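Local coordinates for protein glycoside hydrolase family 43 (Halothermothrix orenii, PDB 4QQS) that acts as a thermostable alpha-L-arabinofuranosidase built on a five-bladed beta-propeller, probably hydrolysing O-glycosidic bonds in xylan-type polysaccharides, at residues E75-N80 and A127-D132; Y84-A89 and I98-S103; P137-V142 and Q161-D166. All blocks are in the same frame, centred on the assembly; numbering follows the deposited sequence. Where two conformers were deposited one is given.

Contact 1 of 3, residues E75-N80 and A127-D132. With NA (sodium ion), chain D.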
# COMPACT_ATOMS: atom_id res chain seq x y z
N GLU A 75 0.19 3.79 -6.06
CA GLU A 75 1.21 2.77 -6.22
C GLU A 75 1.70 2.82 -7.65
O GLU A 75 0.91 3.06 -8.56
CB GLU A 75 0.67 1.39 -5.93
CG GLU A 75 0.20 1.19 -4.52
CD GLU A 75 0.19 -0.30 -4.14
OE1 GLU A 75 0.63 -1.15 -4.94
OE2 GLU A 75 -0.26 -0.64 -3.04
N VAL A 76 3.00 2.59 -7.83
CA VAL A 76 3.63 2.71 -9.13
C VAL A 76 4.45 1.47 -9.47
O VAL A 76 5.30 1.06 -8.69
CB VAL A 76 4.54 3.96 -9.16
CG1 VAL A 76 5.24 4.10 -10.49
CG2 VAL A 76 3.73 5.21 -8.85
N ILE A 77 4.19 0.89 -10.64
CA ILE A 77 4.97 -0.22 -11.16
C ILE A 77 5.68 0.18 -12.45
O ILE A 77 5.26 1.10 -13.13
CB ILE A 77 4.11 -1.49 -11.43
CG1 ILE A 77 3.06 -1.25 -12.52
CG2 ILE A 77 3.45 -1.94 -10.13
CD1 ILE A 77 2.30 -2.50 -12.93
N PHE A 78 6.77 -0.52 -12.75
CA PHE A 78 7.45 -0.40 -14.03
C PHE A 78 7.07 -1.63 -14.86
O PHE A 78 7.43 -2.75 -14.50
CB PHE A 78 8.95 -0.31 -13.82
CG PHE A 78 9.72 -0.10 -15.09
CD1 PHE A 78 9.68 1.11 -15.74
CD2 PHE A 78 10.50 -1.12 -15.62
CE1 PHE A 78 10.39 1.31 -16.90
CE2 PHE A 78 11.21 -0.92 -16.78
CZ PHE A 78 11.15 0.29 -17.41
N TYR A 79 6.32 -1.40 -15.94
CA TYR A 79 5.67 -2.48 -16.70
C TYR A 79 5.63 -2.03 -18.14
O TYR A 79 5.27 -0.90 -18.40
CB TYR A 79 4.24 -2.69 -16.18
CG TYR A 79 3.39 -3.75 -16.88
CD1 TYR A 79 3.58 -5.10 -16.64
CD2 TYR A 79 2.36 -3.38 -17.74
CE1 TYR A 79 2.79 -6.06 -17.24
CE2 TYR A 79 1.57 -4.35 -18.36
CZ TYR A 79 1.79 -5.68 -18.10
OH TYR A 79 1.00 -6.66 -18.68
N ASN A 80 6.00 -2.92 -19.06
CA ASN A 80 6.06 -2.59 -20.47
C ASN A 80 6.85 -1.30 -20.71
O ASN A 80 6.44 -0.42 -21.47
CB ASN A 80 4.66 -2.51 -21.05
CG ASN A 80 3.99 -3.88 -21.21
OD1 ASN A 80 4.64 -4.93 -21.12
ND2 ASN A 80 2.69 -3.87 -21.44
N ALA A 127 -5.81 0.03 -4.61
CA ALA A 127 -5.35 -0.84 -5.68
C ALA A 127 -3.86 -1.16 -5.56
O ALA A 127 -3.04 -0.31 -5.21
CB ALA A 127 -5.62 -0.22 -7.03
N HIS A 128 -3.54 -2.40 -5.90
CA HIS A 128 -2.19 -2.91 -5.90
C HIS A 128 -2.08 -3.87 -7.07
O HIS A 128 -2.78 -4.87 -7.12
CB HIS A 128 -1.91 -3.64 -4.59
CG HIS A 128 -0.62 -4.39 -4.59
ND1 HIS A 128 0.60 -3.76 -4.53
CD2 HIS A 128 -0.36 -5.72 -4.69
CE1 HIS A 128 1.56 -4.67 -4.60
NE2 HIS A 128 1.01 -5.86 -4.69
N ILE A 129 -1.20 -3.57 -8.02
CA ILE A 129 -0.99 -4.45 -9.16
C ILE A 129 0.26 -5.28 -8.92
O ILE A 129 1.34 -4.74 -8.69
CB ILE A 129 -0.89 -3.66 -10.50
CG1 ILE A 129 -2.21 -2.93 -10.78
CG2 ILE A 129 -0.57 -4.63 -11.65
CD1 ILE A 129 -2.18 -2.01 -12.00
N PHE A 130 0.08 -6.59 -8.97
CA PHE A 130 1.13 -7.59 -8.83
C PHE A 130 1.35 -8.25 -10.18
O PHE A 130 0.42 -8.78 -10.76
CB PHE A 130 0.68 -8.64 -7.80
CG PHE A 130 1.56 -9.87 -7.76
CD1 PHE A 130 2.84 -9.82 -7.27
CD2 PHE A 130 1.09 -11.08 -8.24
CE1 PHE A 130 3.64 -10.97 -7.25
CE2 PHE A 130 1.87 -12.20 -8.22
CZ PHE A 130 3.15 -12.15 -7.72
N ILE A 131 2.59 -8.20 -10.67
CA ILE A 131 2.96 -8.87 -11.90
C ILE A 131 3.68 -10.17 -11.52
O ILE A 131 4.75 -10.14 -10.91
CB ILE A 131 3.86 -7.98 -12.79
CG1 ILE A 131 3.24 -6.60 -13.03
CG2 ILE A 131 4.14 -8.68 -14.11
CD1 ILE A 131 1.88 -6.61 -13.65
N ASP A 132 3.09 -11.31 -11.84
CA ASP A 132 3.68 -12.59 -11.47
C ASP A 132 4.91 -12.89 -12.34
O ASP A 132 5.18 -12.21 -13.33
CB ASP A 132 2.64 -13.70 -11.60
CG ASP A 132 2.91 -14.90 -10.70
OD1 ASP A 132 3.98 -14.99 -10.06
OD2 ASP A 132 2.02 -15.77 -10.66
NA NA D . -0.98 0.03 -1.20
O HOH W 1 1.05 -1.70 -7.46
O HOH W 2 -2.45 1.24 -2.39
O HOH W 3 -0.18 -1.40 0.82
O HOH W 4 0.74 1.34 -1.15
O HOH W 5 -2.83 -1.44 -1.41

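Contact 2 of 3, residues Y84-A89 and I98-S103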
# COMPACT_ATOMS: atom_id res chain seq x y z
N TYR A 84 3.37 2.88 -14.44
CA TYR A 84 1.93 2.93 -14.27
C TYR A 84 1.62 3.20 -12.80
O TYR A 84 2.14 2.52 -11.92
CB TYR A 84 1.26 1.62 -14.68
CG TYR A 84 1.26 1.36 -16.16
CD1 TYR A 84 2.33 0.76 -16.78
CD2 TYR A 84 0.16 1.70 -16.94
CE1 TYR A 84 2.32 0.50 -18.12
CE2 TYR A 84 0.15 1.45 -18.30
CZ TYR A 84 1.23 0.85 -18.88
OH TYR A 84 1.24 0.57 -20.23
N MET A 85 0.74 4.17 -12.57
CA MET A 85 0.28 4.52 -11.24
C MET A 85 -1.20 4.19 -11.10
O MET A 85 -2.01 4.60 -11.92
CB MET A 85 0.47 6.01 -10.97
CG MET A 85 0.02 6.43 -9.56
SD MET A 85 0.13 8.19 -9.23
CE MET A 85 1.91 8.43 -9.13
N THR A 86 -1.54 3.45 -10.06
CA THR A 86 -2.92 3.35 -9.63
C THR A 86 -3.12 4.25 -8.43
O THR A 86 -2.19 4.52 -7.67
CB THR A 86 -3.30 1.90 -9.24
OG1 THR A 86 -2.34 1.38 -8.31
CG2 THR A 86 -3.36 1.00 -10.46
N TYR A 87 -4.35 4.71 -8.25
CA TYR A 87 -4.71 5.53 -7.11
C TYR A 87 -6.22 5.56 -7.03
O TYR A 87 -6.90 5.10 -7.95
CB TYR A 87 -4.16 6.96 -7.24
CG TYR A 87 -4.70 7.79 -8.39
CD1 TYR A 87 -4.14 7.72 -9.66
CD2 TYR A 87 -5.74 8.69 -8.20
CE1 TYR A 87 -4.59 8.53 -10.70
CE2 TYR A 87 -6.20 9.50 -9.22
CZ TYR A 87 -5.62 9.41 -10.47
OH TYR A 87 -6.10 10.25 -11.46
N SER A 88 -6.76 6.15 -5.97
CA SER A 88 -8.19 6.39 -5.92
C SER A 88 -8.47 7.83 -5.56
O SER A 88 -7.64 8.52 -4.96
CB SER A 88 -8.90 5.41 -4.97
OG SER A 88 -8.48 5.59 -3.63
N ALA A 89 -9.66 8.28 -5.95
CA ALA A 89 -10.16 9.60 -5.58
C ALA A 89 -11.68 9.53 -5.63
O ALA A 89 -12.26 8.59 -6.17
CB ALA A 89 -9.64 10.69 -6.53
N ILE A 98 -11.01 3.70 -8.31
CA ILE A 98 -9.63 3.51 -8.73
C ILE A 98 -9.43 4.08 -10.13
O ILE A 98 -10.34 3.99 -10.97
CB ILE A 98 -9.31 2.02 -8.62
CG1 ILE A 98 -9.23 1.65 -7.14
CG2 ILE A 98 -8.02 1.64 -9.36
CD1 ILE A 98 -9.44 0.17 -6.87
N ALA A 99 -8.26 4.68 -10.34
CA ALA A 99 -7.84 5.22 -11.62
C ALA A 99 -6.44 4.70 -11.96
O ALA A 99 -5.67 4.32 -11.07
CB ALA A 99 -7.82 6.74 -11.57
N LEU A 100 -6.14 4.72 -13.25
CA LEU A 100 -4.86 4.30 -13.80
C LEU A 100 -4.25 5.43 -14.62
O LEU A 100 -4.91 6.00 -15.49
CB LEU A 100 -5.06 3.08 -14.70
CG LEU A 100 -3.80 2.44 -15.29
CD1 LEU A 100 -2.98 1.78 -14.20
CD2 LEU A 100 -4.16 1.43 -16.37
N ALA A 101 -2.97 5.72 -14.36
CA ALA A 101 -2.21 6.77 -15.04
C ALA A 101 -0.85 6.20 -15.43
O ALA A 101 -0.43 5.16 -14.92
CB ALA A 101 -2.04 7.97 -14.13
N SER A 102 -0.14 6.91 -16.31
CA SER A 102 1.20 6.47 -16.70
C SER A 102 2.15 7.64 -16.91
O SER A 102 1.74 8.78 -17.08
CB SER A 102 1.13 5.60 -17.95
OG SER A 102 0.81 6.38 -19.08
N SER A 103 3.45 7.33 -16.92
CA SER A 103 4.50 8.31 -17.15
C SER A 103 5.71 7.60 -17.71
O SER A 103 5.95 6.43 -17.43
CB SER A 103 4.88 9.00 -15.85
OG SER A 103 5.87 9.99 -16.07

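Contact 3 of 3, residues P137-V142 and Q161-D166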
# COMPACT_ATOMS: atom_id res chain seq x y z
N PRO A 137 -0.65 -10.02 -14.95
CA PRO A 137 -1.00 -9.01 -13.95
C PRO A 137 -2.25 -9.38 -13.17
O PRO A 137 -3.21 -9.93 -13.71
CB PRO A 137 -1.27 -7.77 -14.81
CG PRO A 137 -1.67 -8.30 -16.15
CD PRO A 137 -1.12 -9.67 -16.30
N TYR A 138 -2.21 -9.05 -11.88
CA TYR A 138 -3.35 -9.18 -10.99
C TYR A 138 -3.52 -7.89 -10.22
O TYR A 138 -2.54 -7.31 -9.78
CB TYR A 138 -3.13 -10.33 -10.00
CG TYR A 138 -2.94 -11.67 -10.65
CD1 TYR A 138 -1.68 -12.09 -11.06
CD2 TYR A 138 -4.01 -12.51 -10.88
CE1 TYR A 138 -1.49 -13.31 -11.67
CE2 TYR A 138 -3.84 -13.74 -11.51
CZ TYR A 138 -2.57 -14.13 -11.90
OH TYR A 138 -2.36 -15.35 -12.50
N ILE A 139 -4.75 -7.46 -10.05
CA ILE A 139 -5.05 -6.30 -9.22
C ILE A 139 -5.76 -6.74 -7.95
O ILE A 139 -6.75 -7.47 -8.00
CB ILE A 139 -5.84 -5.22 -10.00
CG1 ILE A 139 -5.95 -3.94 -9.16
CG2 ILE A 139 -7.21 -5.71 -10.44
CD1 ILE A 139 -6.51 -2.75 -9.93
N TYR A 140 -5.21 -6.31 -6.82
CA TYR A 140 -5.81 -6.49 -5.51
C TYR A 140 -6.35 -5.13 -5.11
O TYR A 140 -5.69 -4.14 -5.30
CB TYR A 140 -4.73 -6.96 -4.51
CG TYR A 140 -4.17 -8.30 -4.86
CD1 TYR A 140 -3.15 -8.44 -5.79
CD2 TYR A 140 -4.68 -9.45 -4.29
CE1 TYR A 140 -2.69 -9.69 -6.16
CE2 TYR A 140 -4.22 -10.71 -4.65
CZ TYR A 140 -3.22 -10.83 -5.59
OH TYR A 140 -2.74 -12.04 -6.00
N TYR A 141 -7.57 -5.09 -4.59
CA TYR A 141 -8.18 -3.81 -4.26
C TYR A 141 -9.20 -3.99 -3.16
O TYR A 141 -9.63 -5.09 -2.86
CB TYR A 141 -8.81 -3.18 -5.51
CG TYR A 141 -9.86 -4.04 -6.18
CD1 TYR A 141 -11.19 -3.95 -5.84
CD2 TYR A 141 -9.51 -4.97 -7.15
CE1 TYR A 141 -12.15 -4.73 -6.46
CE2 TYR A 141 -10.47 -5.77 -7.77
CZ TYR A 141 -11.78 -5.64 -7.42
OH TYR A 141 -12.77 -6.42 -8.00
N VAL A 142 -9.61 -2.87 -2.58
CA VAL A 142 -10.51 -2.87 -1.44
C VAL A 142 -11.89 -2.38 -1.86
O VAL A 142 -12.03 -1.31 -2.46
CB VAL A 142 -9.97 -1.97 -0.32
CG1 VAL A 142 -10.97 -1.82 0.81
CG2 VAL A 142 -8.65 -2.55 0.21
N GLN A 161 -8.61 -9.59 -9.00
CA GLN A 161 -8.89 -10.05 -10.35
C GLN A 161 -7.62 -10.05 -11.18
O GLN A 161 -6.75 -9.19 -11.04
CB GLN A 161 -9.93 -9.16 -11.05
CG GLN A 161 -11.32 -9.36 -10.48
CD GLN A 161 -12.35 -8.41 -11.04
OE1 GLN A 161 -12.60 -7.35 -10.47
NE2 GLN A 161 -12.95 -8.79 -12.16
N GLU A 162 -7.52 -11.03 -12.07
CA GLU A 162 -6.52 -10.98 -13.12
C GLU A 162 -6.86 -9.81 -14.04
O GLU A 162 -8.04 -9.52 -14.25
CB GLU A 162 -6.57 -12.30 -13.88
CG GLU A 162 -5.51 -12.49 -14.92
CD GLU A 162 -5.60 -13.86 -15.57
OE1 GLU A 162 -6.21 -14.79 -14.98
OE2 GLU A 162 -5.06 -14.01 -16.68
N MET A 163 -5.84 -9.15 -14.57
CA MET A 163 -6.06 -8.07 -15.52
C MET A 163 -5.72 -8.50 -16.92
O MET A 163 -4.96 -9.45 -17.13
CB MET A 163 -5.23 -6.83 -15.20
CG MET A 163 -5.27 -6.41 -13.73
SD MET A 163 -4.40 -4.88 -13.43
CE MET A 163 -5.64 -3.69 -13.88
N SER A 164 -6.26 -7.78 -17.89
CA SER A 164 -5.80 -7.90 -19.25
C SER A 164 -4.35 -7.45 -19.31
O SER A 164 -3.85 -6.73 -18.42
CB SER A 164 -6.66 -7.03 -20.17
OG SER A 164 -6.66 -5.69 -19.72
N GLN A 165 -3.67 -7.84 -20.38
CA GLN A 165 -2.27 -7.50 -20.55
C GLN A 165 -2.04 -6.00 -20.59
O GLN A 165 -0.98 -5.54 -20.17
CB GLN A 165 -1.71 -8.16 -21.82
CG GLN A 165 -1.49 -9.65 -21.69
CD GLN A 165 -0.34 -9.99 -20.76
OE1 GLN A 165 0.76 -9.46 -20.92
NE2 GLN A 165 -0.60 -10.84 -19.77
N ASP A 166 -3.01 -5.24 -21.09
CA ASP A 166 -2.88 -3.79 -21.18
C ASP A 166 -3.31 -3.04 -19.90
O ASP A 166 -3.26 -1.81 -19.86
CB ASP A 166 -3.60 -3.22 -22.42
CG ASP A 166 -5.10 -3.51 -22.46
OD1 ASP A 166 -5.68 -3.90 -21.44
OD2 ASP A 166 -5.69 -3.29 -23.55

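Contact 1 of 3, residues E75-N80 and A127-D132
E75 and H128 join the first strands of two consecutive blades of the five-bladed propeller. Strands 75-79 and 127-131 run nearly parallel, but their axes come no closer than 7.5 Å, so side chains and water bridge the gap. ND1 of H128 donates to OE1 of E75 at 2.6 Å with an N-H...O angle of 155°. The oxygen receives it on its syn lone pair, the side facing OE2, and sits near the imidazole plane, while the carboxylate itself is turned 67° from that ring. The other oxygen, OE2 of E75, coordinates the sodium ion at 2.1 Å; H256 and four waters are also bound to the ion. One of them, water 2, donates onward to A127 O. With CG of E75 anti to the carbonyl carbon (chi1 -62°) and the chain extended beyond it, one carboxylate spans metal and histidine at once. OE1 of E75 also accepts from water 1 at 2.6 Å, and that water takes the N-H of I129 at 3.0 Å from N to O. Two donors and a metal bond therefore fix the rotation of the carboxylate, and the sodium ion would be expected to stabilise its negative charge. Behind this first shell, the ring of F198 meets that of H128. Further along the strands the contact turns apolar: I77 crosses I129 at about a right angle, and CD1 of I77 lies 3.8 Å from CG2 of I129. Y79, whose OH bonds to Q165 O, meets I131, and there CD1 of the isoleucine lies 3.7 Å from CE1 of the tyrosine.

Contact 2 of 3, residues Y84-A89 and I98-S103
The Y87 ring lies across A99, whose methyl CB sits over one face, 3.9 Å from the ring centroid and 21° off the normal, a CH-pi contact displaced toward the hydroxyl end: the nearest ring atom is CZ of Y87, 3.6 Å from CB of A99. At the edge of the same ring, near its plane, comes A101 CB. The second flat group, the ring of Y84, has S102 CB over one face, 4.1 Å from CD2 of the tyrosine. What brings the Y87 ring back over the neighbouring strand is its first torsion, which puts CG between the backbone N and the carbonyl carbon (chi1 64°). Its OH then reaches N112 OD1, and F39 meets the ring from another part of the chain. Were Y87 replaced by alanine, the methyl of A99 would probably lose the ring over it, A101 its neighbour at the ring edge, and N112 its hydroxyl partner. Strands 84-89 and 98-103 form an antiparallel hairpin, the second and third strands of one propeller blade. M85 with A101 and Y87 with A99 are its hydrogen-bonded pairs. A99 N to Y87 O measures 2.8 Å, and the M85 N to A101 O bond is equally short, also 2.8 Å. Between these pairs CA of T86 offers a C-H to A99 O at 3.3 Å. The face carrying M85, Y87 and A101 packs on L57 of strand 51-58. On the reverse face T86 and L100 meet obliquely, CG2 of T86 3.8 Å from CD1 of L100, and T86 also rests on A127 and I129 of strand 124-131.

Contact 3 of 3, residues P137-V142 and Q161-D166
The second and third strands of a propeller blade pair here, with I139 and Q161 as an antiparallel hydrogen-bonded pair and Y138 and E162 as the non-hydrogen-bonded pair beside it. I139 N gives to Q161 O at 2.8 Å, and Q161 N returns the bond to I139 O at 3.0 Å. Two residues along, M163 N donates to P137 O at 2.9 Å, almost straight at 175°. M163 then folds its thioether back alongside I139, SD of the methionine 3.7 Å from CB of the isoleucine, while its CB meets CG of P137. On the side of the sheet that carries Y138 and E162, CD2 and CE2 of the tyrosine ring run beside the aliphatic CB and CG of E162. The polar end of the contact is Y141, whose OH donates to Q161 OE1 at 2.6 Å, the ring and amide planes 53° apart. Q161 reaches it with a chain extended beyond CG. R120 donates through NH1 to Y141 OH and through NH2 to Q161 OE1. The amide oxygen thus accepts from both a hydroxyl and a guanidinium, and the arginine is likely to polarise the phenol into a stronger donor.

How the contacts relate
From the N terminus, 75-80 comes first and stays open while the chain folds the hairpin of contact 2. Contact 2 closes a short loop between 84-89 and 98-103 that falls wholly within the longer one, which ends when 127-132 completes contact 1. Contact 3 follows in series, closing the loop between 137-142 and 161-166, and no two loops cross. Contacts 2 and 3 each hold together strands within one blade, whereas contact 1 spans the two blades. Backbone bonds link them: E75 O to T86 N joins contact 1 to contact 2, and H128 N to Y140 O joins it to contact 3. CD1 of I98 packs on CB of Y141, joining contacts 2 and 3.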